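Local atomic coordinates of L-Ribose isomerase (Acinetobacter, PDB entry 4Q0Q), a protein that probably catalyses the metal-dependent interconversion of the aldose L-ribose and the ketose L-ribulose. Residues E124-V129 with V213-T218; I75-L80 with L105-P110. All blocks are in the same frame, centred on the assembly; numbering follows the deposited sequence.

Overall arrangement
The two contacts share the six-stranded antiparallel sheet, their centres about 10 Å apart. Contact 1 pairs strand 124-130 with strand 211-217, and contact 2 pairs strand 73-82 with strand 101-108. Strands 211-217 and 101-108 are neighbours, so four strands adjacent in the sheet (73-82, 101-108, 211-217, 124-130) are joined; V213 O and M106 N, 2.8 Å apart, probably make one of the hydrogen bonds at this seam. Both contacts reach the same ribulofuranose: contact 1 through E124, a cobalt ligand, and E215, contact 2 through I76 and M106. The two sets of side chains meet where M106 CE packs 3.6 Å from E215 OE1, beside the sugar. Each contact also touches the second subunit.

Contact 1 (E124-V129 with V213-T218); sequences ESYEVV and VREVST. With CO (cobalt (II) ion), chain B; RUU (alpha-L-ribulofuranose), chain C.
The Y126 ring receives two carboxylate oxygens at its edge, near its plane: E124 OE1, from its own strand, and E215 OE1, from strand 213-217, 4.0 Å from CE1. The E215 carboxylate is turned 46° against the ring, and L184, F191 and M193 pack on the tyrosine. Y126 OH donates to E124 OE1 (2.6 Å), reaching it on the anti side and out of the carboxylate plane, while E124 OE2 binds cobalt at 2.1 Å. E124 and S217 are tightly apposed, their CB atoms 3.5 Å apart. On the other face of the sheet, E127 and R214 run side by side, carboxylate and guanidinium planes tilted 21° to each other. E127 OE2 stands well out of the guanidinium plane; E127 OE1 instead salt-bridges K190 and R214 of the second subunit. S125 OG, held between backbone N and carbonyl carbon (chi1 68°), gives a 2.6 Å bond to a lone pair of V216 O, and one water links this hydroxyl to R214 O. H117, H119 and H199 complete the metal site with O1 and O2 of the sugar. E124 OE1 and E215 OE1 stand 3.2 Å apart with no hydrogen bond between them, a closeness that cobalt, Y126 OH and K104, salt-bridged to E215 OE2, probably offset. E215 OE1 also lies 3.0 Å from sugar C1, one of the two carbons whose oxidation levels change in aldose-ketose isomerisation.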
loop_
_atom_site.group_PDB
_atom_site.type_symbol
_atom_site.label_atom_id
_atom_site.label_comp_id
_atom_site.label_asym_id
_atom_site.label_seq_id
_atom_site.Cartn_x
_atom_site.Cartn_y
_atom_site.Cartn_z
ATOM N N GLU A 124 -24.325 -8.758 -2.634
ATOM C CA GLU A 124 -23.027 -8.096 -2.552
ATOM C C GLU A 124 -22.264 -8.406 -1.268
ATOM O O GLU A 124 -22.814 -8.975 -0.325
ATOM C CB GLU A 124 -23.189 -6.566 -2.702
ATOM C CG GLU A 124 -24.546 -6.012 -2.276
ATOM C CD GLU A 124 -24.701 -4.499 -2.475
ATOM O OE1 GLU A 124 -24.190 -3.714 -1.649
ATOM O OE2 GLU A 124 -25.342 -4.093 -3.462
ATOM N N SER A 125 -20.981 -8.054 -1.259
ATOM C CA SER A 125 -20.124 -8.250 -0.093
ATOM C C SER A 125 -19.231 -7.017 0.003
ATOM O O SER A 125 -18.927 -6.397 -1.013
ATOM C CB SER A 125 -19.261 -9.505 -0.245
ATOM O OG SER A 125 -18.292 -9.348 -1.262
ATOM N N TYR A 126 -18.801 -6.674 1.215
ATOM C CA TYR A 126 -17.963 -5.498 1.424
ATOM C C TYR A 126 -16.619 -5.780 2.072
ATOM O O TYR A 126 -16.499 -6.618 2.969
ATOM C CB TYR A 126 -18.687 -4.461 2.293
ATOM C CG TYR A 126 -20.130 -4.231 1.926
ATOM C CD1 TYR A 126 -20.500 -3.954 0.613
ATOM C CD2 TYR A 126 -21.131 -4.298 2.896
ATOM C CE1 TYR A 126 -21.838 -3.751 0.271
ATOM C CE2 TYR A 126 -22.465 -4.096 2.570
ATOM C CZ TYR A 126 -22.814 -3.823 1.256
ATOM O OH TYR A 126 -24.135 -3.619 0.934
ATOM N N GLU A 127 -15.619 -5.043 1.607
ATOM C CA GLU A 127 -14.263 -5.117 2.114
ATOM C C GLU A 127 -13.803 -3.668 2.228
ATOM O O GLU A 127 -13.591 -3.003 1.212
ATOM C CB GLU A 127 -13.363 -5.866 1.131
ATOM C CG GLU A 127 -11.898 -5.939 1.536
ATOM C CD GLU A 127 -11.020 -6.545 0.445
ATOM O OE1 GLU A 127 -11.455 -7.515 -0.201
ATOM O OE2 GLU A 127 -9.890 -6.059 0.245
ATOM N N VAL A 128 -13.670 -3.177 3.459
ATOM C CA VAL A 128 -13.232 -1.806 3.689
ATOM C C VAL A 128 -11.732 -1.711 3.443
ATOM O O VAL A 128 -10.954 -2.496 3.987
ATOM C CB VAL A 128 -13.553 -1.342 5.135
ATOM C CG1 VAL A 128 -13.012 0.089 5.377
ATOM C CG2 VAL A 128 -15.060 -1.389 5.366
ATOM N N VAL A 129 -11.332 -0.758 2.608
ATOM C CA VAL A 129 -9.926 -0.575 2.286
ATOM C C VAL A 129 -9.318 0.577 3.076
ATOM O O VAL A 129 -8.201 0.478 3.580
ATOM C CB VAL A 129 -9.737 -0.317 0.777
ATOM C CG1 VAL A 129 -8.244 -0.235 0.438
ATOM C CG2 VAL A 129 -10.417 -1.421 -0.024
ATOM N N VAL A 213 -14.240 1.394 -0.144
ATOM C CA VAL A 213 -14.613 0.005 0.026
ATOM C C VAL A 213 -14.739 -0.752 -1.285
ATOM O O VAL A 213 -15.238 -0.233 -2.287
ATOM C CB VAL A 213 -15.937 -0.105 0.849
ATOM C CG1 VAL A 213 -16.928 0.935 0.374
ATOM C CG2 VAL A 213 -16.542 -1.503 0.726
ATOM N N ARG A 214 -14.249 -1.984 -1.272
ATOM C CA ARG A 214 -14.332 -2.832 -2.438
ATOM C C ARG A 214 -15.570 -3.720 -2.337
ATOM O O ARG A 214 -15.750 -4.459 -1.364
ATOM C CB ARG A 214 -13.093 -3.731 -2.564
ATOM C CG ARG A 214 -13.208 -4.720 -3.739
ATOM C CD ARG A 214 -12.113 -5.782 -3.722
ATOM N NE ARG A 214 -10.778 -5.202 -3.835
ATOM C CZ ARG A 214 -10.000 -5.310 -4.909
ATOM N NH1 ARG A 214 -8.802 -4.743 -4.912
ATOM N NH2 ARG A 214 -10.413 -5.988 -5.973
ATOM N N GLU A 215 -16.430 -3.644 -3.340
ATOM C CA GLU A 215 -17.602 -4.492 -3.352
ATOM C C GLU A 215 -17.376 -5.629 -4.338
ATOM O O GLU A 215 -16.932 -5.410 -5.468
ATOM C CB GLU A 215 -18.843 -3.713 -3.777
ATOM C CG GLU A 215 -20.067 -4.595 -3.919
ATOM C CD GLU A 215 -21.277 -3.837 -4.406
ATOM O OE1 GLU A 215 -21.791 -2.999 -3.636
ATOM O OE2 GLU A 215 -21.710 -4.073 -5.555
ATOM N N VAL A 216 -17.654 -6.845 -3.894
ATOM C CA VAL A 216 -17.546 -8.020 -4.747
ATOM C C VAL A 216 -18.955 -8.593 -4.695
ATOM O O VAL A 216 -19.430 -8.988 -3.627
ATOM C CB VAL A 216 -16.529 -9.050 -4.207
ATOM C CG1 VAL A 216 -16.679 -10.361 -4.960
ATOM C CG2 VAL A 216 -15.104 -8.523 -4.388
ATOM N N SER A 217 -19.626 -8.631 -5.840
ATOM C CA SER A 217 -21.000 -9.100 -5.866
ATOM C C SER A 217 -21.370 -9.792 -7.161
ATOM O O SER A 217 -20.532 -9.954 -8.048
ATOM C CB SER A 217 -21.924 -7.906 -5.686
ATOM O OG SER A 217 -21.930 -7.120 -6.863
ATOM N N THR A 218 -22.635 -10.202 -7.262
ATOM C CA THR A 218 -23.111 -10.834 -8.481
ATOM C C THR A 218 -23.337 -9.695 -9.481
ATOM O O THR A 218 -23.161 -8.525 -9.138
ATOM C CB THR A 218 -24.423 -11.657 -8.252
ATOM O OG1 THR A 218 -25.453 -10.823 -7.708
ATOM C CG2 THR A 218 -24.164 -12.823 -7.311
HETATM CO CO CO B . -26.568 -2.360 -3.243
HETATM C C1 RUU C . -23.853 -0.832 -3.199
HETATM O O1 RUU C . -24.841 -1.203 -2.243
HETATM C C2 RUU C . -24.489 -0.519 -4.534
HETATM O O2 RUU C . -25.248 -1.633 -4.987
HETATM C C3 RUU C . -23.523 -0.086 -5.626
HETATM O O3 RUU C . -23.128 -1.205 -6.402
HETATM C C4 RUU C . -24.394 0.852 -6.470
HETATM O O4 RUU C . -25.180 0.074 -7.365
HETATM C C5 RUU C . -25.317 1.497 -5.443
HETATM O O5 RUU C . -25.391 0.580 -4.338
HETATM O O HOH W 1 -15.785 -7.503 -0.766
#

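Contact 2 (I75-L80 with L105-P110); sequences IIFESL and LMIVHP. With QDK (L-ribulose), chain E; RUU (alpha-L-ribulofuranose), chain D; RUU (alpha-L-ribulofuranose), chain C.
I75 and I107 are joined by a pair of backbone hydrogen bonds, I75 N to I107 O at 3.0 Å and I107 N to I75 O at 2.8 Å, and two residues along, F77 and L105 repeat the pattern. The non-hydrogen-bonded pair I76-M106 lies between them, with M106 CA-H directed at I75 O and I76 CA-H at L105 O. Beyond F77 the regular pairing is broken by a classic beta bulge, in which S79 and L80 both face D103.

Apolar contacts divide between two faces. On that of I75, F77, L105 and I107, the CD1 methyl of I107 meets the F77 ring at its edge, 4.2 Å from CE2. I75 CG2 sits over one face of the same ring, offset toward the rim, and helix 19-35 covers this side through W25, A29 and A30. On the other face I76 and M106 lie alongside each other, CG1 to CG at 4.0 Å; the bend at chi3 (-67°) turns the M106 methyl toward E215 of the neighbouring strand 211-217.

Sugar contacts involve both strands. I76 CD1 touches C4 of the cobalt-bound ribulofuranose at 3.6 Å, and M106 SD lies 3.9 Å from its C1. Away from the metal, E78 OE2 accepts a 2.8 Å hydrogen bond from O3 of a separately bound L-ribulose.

This strand pair lines the sugar through I76 and M106 in a chain with two antiparallel sheets and a cobalt ion held by three histidines and E124, features consistent with the cupin-type beta-barrel, whose interior houses the active site.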
loop_
_atom_site.group_PDB
_atom_site.type_symbol
_atom_site.label_atom_id
_atom_site.label_comp_id
_atom_site.label_asym_id
_atom_site.label_seq_id
_atom_site.Cartn_x
_atom_site.Cartn_y
_atom_site.Cartn_z
ATOM N N ILE A 75 -18.824 7.818 -5.342
ATOM C CA ILE A 75 -18.071 7.499 -6.530
ATOM C C ILE A 75 -17.947 5.985 -6.596
ATOM O O ILE A 75 -17.780 5.322 -5.572
ATOM C CB ILE A 75 -16.666 8.145 -6.488
ATOM C CG1 ILE A 75 -16.800 9.642 -6.771
ATOM C CG2 ILE A 75 -15.727 7.458 -7.491
ATOM C CD1 ILE A 75 -15.518 10.407 -6.658
ATOM N N ILE A 76 -18.066 5.448 -7.804
ATOM C CA ILE A 76 -17.941 4.019 -8.018
ATOM C C ILE A 76 -17.122 3.754 -9.275
ATOM O O ILE A 76 -17.447 4.239 -10.361
ATOM C CB ILE A 76 -19.314 3.338 -8.190
ATOM C CG1 ILE A 76 -20.145 3.496 -6.914
ATOM C CG2 ILE A 76 -19.117 1.862 -8.537
ATOM C CD1 ILE A 76 -21.542 2.904 -6.999
ATOM N N PHE A 77 -16.049 2.989 -9.114
ATOM C CA PHE A 77 -15.192 2.614 -10.225
ATOM C C PHE A 77 -15.389 1.118 -10.408
ATOM O O PHE A 77 -14.955 0.325 -9.578
ATOM C CB PHE A 77 -13.728 2.913 -9.904
ATOM C CG PHE A 77 -13.412 4.382 -9.820
ATOM C CD1 PHE A 77 -13.604 5.211 -10.923
ATOM C CD2 PHE A 77 -12.894 4.931 -8.652
ATOM C CE1 PHE A 77 -13.278 6.570 -10.864
ATOM C CE2 PHE A 77 -12.565 6.284 -8.581
ATOM C CZ PHE A 77 -12.757 7.105 -9.693
ATOM N N GLU A 78 -16.063 0.748 -11.493
ATOM C CA GLU A 78 -16.348 -0.648 -11.790
ATOM C C GLU A 78 -15.248 -1.291 -12.634
ATOM O O GLU A 78 -15.064 -0.936 -13.801
ATOM C CB GLU A 78 -17.697 -0.727 -12.508
ATOM C CG GLU A 78 -18.167 -2.107 -12.891
ATOM C CD GLU A 78 -19.545 -2.079 -13.530
ATOM O OE1 GLU A 78 -20.555 -2.143 -12.796
ATOM O OE2 GLU A 78 -19.616 -1.978 -14.774
ATOM N N SER A 79 -14.513 -2.232 -12.045
ATOM C CA SER A 79 -13.441 -2.907 -12.775
ATOM C C SER A 79 -13.930 -4.195 -13.425
ATOM O O SER A 79 -13.302 -4.722 -14.351
ATOM C CB SER A 79 -12.273 -3.237 -11.836
ATOM O OG SER A 79 -12.650 -4.208 -10.873
ATOM N N LEU A 80 -15.053 -4.706 -12.935
ATOM C CA LEU A 80 -15.592 -5.943 -13.461
ATOM C C LEU A 80 -17.105 -6.068 -13.286
ATOM O O LEU A 80 -17.646 -5.796 -12.212
ATOM C CB LEU A 80 -14.908 -7.127 -12.767
ATOM C CG LEU A 80 -15.327 -8.527 -13.222
ATOM C CD1 LEU A 80 -14.694 -8.847 -14.572
ATOM C CD2 LEU A 80 -14.899 -9.548 -12.178
ATOM N N LEU A 105 -14.824 -0.337 -6.833
ATOM C CA LEU A 105 -14.302 0.406 -5.704
ATOM C C LEU A 105 -15.295 1.534 -5.451
ATOM O O LEU A 105 -15.669 2.256 -6.377
ATOM C CB LEU A 105 -12.932 0.989 -6.039
ATOM C CG LEU A 105 -12.201 1.558 -4.827
ATOM C CD1 LEU A 105 -11.852 0.409 -3.880
ATOM C CD2 LEU A 105 -10.945 2.306 -5.271
ATOM N N MET A 106 -15.736 1.673 -4.206
ATOM C CA MET A 106 -16.688 2.715 -3.869
ATOM C C MET A 106 -16.042 3.716 -2.924
ATOM O O MET A 106 -15.393 3.340 -1.950
ATOM C CB MET A 106 -17.943 2.093 -3.241
ATOM C CG MET A 106 -18.606 1.050 -4.150
ATOM S SD MET A 106 -20.206 0.422 -3.553
ATOM C CE MET A 106 -19.693 -0.470 -2.105
ATOM N N ILE A 107 -16.201 4.996 -3.235
ATOM C CA ILE A 107 -15.623 6.037 -2.409
ATOM C C ILE A 107 -16.708 6.996 -1.946
ATOM O O ILE A 107 -17.407 7.606 -2.754
ATOM C CB ILE A 107 -14.513 6.797 -3.171
ATOM C CG1 ILE A 107 -13.457 5.792 -3.647
ATOM C CG2 ILE A 107 -13.880 7.860 -2.262
ATOM C CD1 ILE A 107 -12.292 6.410 -4.377
ATOM N N VAL A 108 -16.838 7.100 -0.629
ATOM C CA VAL A 108 -17.835 7.940 0.012
ATOM C C VAL A 108 -17.161 8.927 0.953
ATOM O O VAL A 108 -16.385 8.541 1.829
ATOM C CB VAL A 108 -18.832 7.062 0.812
ATOM C CG1 VAL A 108 -19.854 7.925 1.534
ATOM C CG2 VAL A 108 -19.511 6.087 -0.132
ATOM N N HIS A 109 -17.458 10.208 0.771
ATOM C CA HIS A 109 -16.858 11.223 1.608
ATOM C C HIS A 109 -17.552 11.361 2.944
ATOM O O HIS A 109 -18.686 10.919 3.109
ATOM C CB HIS A 109 -16.793 12.552 0.857
ATOM C CG HIS A 109 -15.609 12.646 -0.053
ATOM N ND1 HIS A 109 -15.506 11.912 -1.216
ATOM C CD2 HIS A 109 -14.445 13.326 0.068
ATOM C CE1 HIS A 109 -14.330 12.136 -1.771
ATOM N NE2 HIS A 109 -13.666 12.989 -1.011
ATOM N N PRO A 110 -16.872 11.983 3.919
ATOM C CA PRO A 110 -17.399 12.179 5.272
ATOM C C PRO A 110 -18.843 12.652 5.342
ATOM O O PRO A 110 -19.193 13.699 4.796
ATOM C CB PRO A 110 -16.417 13.174 5.883
ATOM C CG PRO A 110 -15.138 12.867 5.162
ATOM C CD PRO A 110 -15.599 12.705 3.750
HETATM C C1 QDK E . -14.185 -2.365 -16.270
HETATM O O1 QDK E . -13.876 -1.011 -16.534
HETATM C C2 QDK E . -15.342 -2.794 -17.136
HETATM O O2 QDK E . -15.285 -2.657 -18.361
HETATM C C3 QDK E . -16.643 -3.227 -16.481
HETATM O O3 QDK E . -17.632 -2.227 -16.678
HETATM C C4 QDK E . -17.115 -4.551 -17.084
HETATM O O4 QDK E . -17.456 -4.365 -18.450
HETATM C C5 QDK E . -16.011 -5.593 -16.958
HETATM O O5 QDK E . -16.479 -6.847 -17.417
HETATM C C1 RUU D . -17.728 2.737 -12.910
HETATM O O1 RUU D . -16.585 3.171 -13.638
HETATM C C2 RUU D . -19.015 3.303 -13.490
HETATM O O2 RUU D . -19.314 4.552 -12.887
HETATM C C3 RUU D . -20.214 2.367 -13.347
HETATM O O3 RUU D . -21.077 2.851 -12.328
HETATM C C4 RUU D . -20.923 2.435 -14.701
HETATM O O4 RUU D . -21.983 3.378 -14.639
HETATM C C5 RUU D . -19.860 2.936 -15.677
HETATM O O5 RUU D . -18.807 3.524 -14.893
HETATM C C1 RUU C . -23.853 -0.832 -3.199
HETATM O O1 RUU C . -24.841 -1.203 -2.243
HETATM C C2 RUU C . -24.489 -0.519 -4.534
HETATM O O2 RUU C . -25.248 -1.633 -4.987
HETATM C C3 RUU C . -23.523 -0.086 -5.626
HETATM O O3 RUU C . -23.128 -1.205 -6.402
HETATM C C4 RUU C . -24.394 0.852 -6.470
HETATM O O4 RUU C . -25.180 0.074 -7.365
HETATM C C5 RUU C . -25.317 1.497 -5.443
HETATM O O5 RUU C . -25.391 0.580 -4.338
#